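Local coordinates for ABC transporter substrate binding protein (Ribose) (Agrobacterium vitis, PDB 5DKV) that binds alpha-D-tagatopyranose in the cleft between its two lobes and probably serves as the sugar-binding component of an ABC transporter, at residues Leu36-Phe41 with Asn228-Gly232. Sequence-based numbering, arbitrary orientation.
With T6T (alpha-D-tagatopyranose), chain E.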
loop_
_atom_site.group_PDB
_atom_site.type_symbol
_atom_site.label_atom_id
_atom_site.label_comp_id
_atom_site.label_asym_id
_atom_site.label_seq_id
_atom_site.Cartn_x
_atom_site.Cartn_y
_atom_site.Cartn_z
ATOM N N LEU A 36 1.212 -6.769 7.033
ATOM C CA LEU A 36 0.063 -7.548 7.471
ATOM C C LEU A 36 0.038 -8.803 6.605
ATOM O O LEU A 36 0.140 -8.698 5.394
ATOM C CB LEU A 36 -1.244 -6.731 7.296
ATOM C CG LEU A 36 -2.595 -7.443 7.414
ATOM C CD1 LEU A 36 -2.659 -8.176 8.725
ATOM C CD2 LEU A 36 -3.731 -6.414 7.280
ATOM N N THR A 37 -0.112 -9.981 7.200
ATOM C CA THR A 37 -0.081 -11.229 6.432
ATOM C C THR A 37 -1.306 -11.467 5.555
ATOM O O THR A 37 -1.168 -11.958 4.436
ATOM C CB THR A 37 0.079 -12.430 7.375
ATOM O OG1 THR A 37 -0.883 -12.342 8.438
ATOM C CG2 THR A 37 1.462 -12.430 7.952
ATOM N N THR A 38 -2.491 -11.155 6.088
ATOM C CA THR A 38 -3.774 -11.414 5.436
ATOM C C THR A 38 -4.268 -10.179 4.691
ATOM O O THR A 38 -5.308 -9.565 5.017
ATOM C CB THR A 38 -4.821 -11.815 6.456
ATOM O OG1 THR A 38 -4.894 -10.798 7.465
ATOM C CG2 THR A 38 -4.457 -13.162 7.093
ATOM N N ASP A 39 -3.473 -9.787 3.720
ATOM C CA ASP A 39 -3.663 -8.542 3.008
ATOM C C ASP A 39 -3.190 -8.846 1.601
ATOM O O ASP A 39 -2.034 -9.182 1.386
ATOM C CB ASP A 39 -2.855 -7.412 3.686
ATOM C CG ASP A 39 -2.946 -6.061 2.972
ATOM O OD1 ASP A 39 -3.252 -5.999 1.758
ATOM O OD2 ASP A 39 -2.684 -5.031 3.649
ATOM N N ALA A 40 -4.106 -8.767 0.647
ATOM C CA ALA A 40 -3.820 -9.154 -0.727
ATOM C C ALA A 40 -2.659 -8.356 -1.326
ATOM O O ALA A 40 -1.940 -8.864 -2.179
ATOM C CB ALA A 40 -5.076 -8.987 -1.581
ATOM N N PHE A 41 -2.450 -7.139 -0.845
ATOM C CA PHE A 41 -1.322 -6.340 -1.312
ATOM C C PHE A 41 -0.009 -7.031 -0.962
ATOM O O PHE A 41 0.872 -7.224 -1.815
ATOM C CB PHE A 41 -1.350 -4.949 -0.698
ATOM C CG PHE A 41 -0.142 -4.095 -1.018
ATOM C CD1 PHE A 41 -0.036 -3.450 -2.218
ATOM C CD2 PHE A 41 0.853 -3.905 -0.075
ATOM C CE1 PHE A 41 1.042 -2.646 -2.512
ATOM C CE2 PHE A 41 1.959 -3.101 -0.355
ATOM C CZ PHE A 41 2.065 -2.474 -1.582
ATOM N N ASN A 228 -6.955 2.847 1.180
ATOM C CA ASN A 228 -6.266 1.564 1.043
ATOM C C ASN A 228 -7.318 0.476 0.881
ATOM O O ASN A 228 -8.523 0.746 0.897
ATOM C CB ASN A 228 -5.318 1.259 2.228
ATOM C CG ASN A 228 -6.023 0.641 3.437
ATOM O OD1 ASN A 228 -7.185 0.930 3.698
ATOM N ND2 ASN A 228 -5.284 -0.157 4.216
ATOM N N LEU A 229 -6.839 -0.743 0.672
ATOM C CA LEU A 229 -7.719 -1.876 0.398
ATOM C C LEU A 229 -8.930 -1.931 1.321
ATOM O O LEU A 229 -10.094 -1.924 0.861
ATOM C CB LEU A 229 -6.926 -3.167 0.525
ATOM C CG LEU A 229 -7.550 -4.426 -0.060
ATOM C CD1 LEU A 229 -6.464 -5.446 -0.413
ATOM C CD2 LEU A 229 -8.557 -5.060 0.876
ATOM N N PHE A 230 -8.656 -1.943 2.619
ATOM C CA PHE A 230 -9.707 -2.161 3.618
ATOM C C PHE A 230 -10.649 -0.960 3.685
ATOM O O PHE A 230 -11.854 -1.121 3.826
ATOM C CB PHE A 230 -9.063 -2.490 4.969
ATOM C CG PHE A 230 -8.257 -3.743 4.913
ATOM C CD1 PHE A 230 -8.897 -4.964 4.855
ATOM C CD2 PHE A 230 -6.880 -3.716 4.853
ATOM C CE1 PHE A 230 -8.169 -6.137 4.759
ATOM C CE2 PHE A 230 -6.159 -4.898 4.742
ATOM C CZ PHE A 230 -6.804 -6.090 4.702
ATOM N N SER A 231 -10.110 0.241 3.516
ATOM C CA SER A 231 -10.908 1.457 3.571
ATOM C C SER A 231 -11.877 1.485 2.395
ATOM O O SER A 231 -13.049 1.799 2.535
ATOM C CB SER A 231 -10.013 2.684 3.511
ATOM O OG SER A 231 -9.163 2.759 4.655
ATOM N N GLY A 232 -11.353 1.177 1.214
ATOM C CA GLY A 232 -12.179 1.145 0.026
ATOM C C GLY A 232 -13.239 0.051 0.044
ATOM O O GLY A 232 -14.381 0.274 -0.370
HETATM O O3 T6T E . -2.545 -0.123 0.605
HETATM C C3 T6T E . -1.680 -1.192 0.960
HETATM C C4 T6T E . -0.391 -0.640 1.392
HETATM O O4 T6T E . 0.222 0.095 0.269
HETATM C C5 T6T E . -0.567 0.231 2.557
HETATM O O5 T6T E . 0.695 0.689 3.072
HETATM C C6 T6T E . -1.211 -0.502 3.721
HETATM O O6 T6T E . -2.470 -1.090 3.280
HETATM C C2 T6T E . -2.289 -1.971 2.141
HETATM O O2 T6T E . -1.413 -3.031 2.445
HETATM C C1 T6T E . -3.659 -2.473 1.914
HETATM O O1 T6T E . -3.726 -3.353 0.837
#
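Phe230 CE2 lies 3.8 Å from Leu36 CD2, the methyl meeting the ring obliquely, while Leu229 sets CD1 4.0 Å from Ala40 CB. No hydrogen bond joins 36-41 to 228-232 directly; alpha-D-tagatopyranose makes the polar link, consistent with ligand-induced closure as in other periplasmic binding proteins. The tight part lies around the ligand. With CG anti to the backbone N (chi1 178°), Asp39 turns its carboxylate toward the sugar and grips two hydroxyls: OD1 takes T6T O1 at 2.8 Å and OD2 takes T6T O2 at 2.7 Å. As N-cap of its helix, Asp39 also accepts from Phe41 N through OD1, a bond that helps fix the carboxylate. Phe41 lays one ring face under the sugar, with T6T O4 above it towards the rim. From the other lobe, Asn228 ND2 gives T6T O6 a nearly straight bond of 3.1 Å (171°), while OD1 caps its own helix, taking Ser231 N and Ser231 OG from opposite faces of the amide plane. On the looser side, at the mouth, the partly exposed Phe230 turns its ring edge to Asp39 OD2, 3.6 Å from CE2, and to Thr38 O, 3.8 Å from CZ; the Thr38 side chain stays exposed. The contact brings the N-terminus of helix 40-56, after strand 29-33, up to that of helix 229-241, after strand 223-226; helix 173-186 flanks Asn228 and helix 276-291 Phe41.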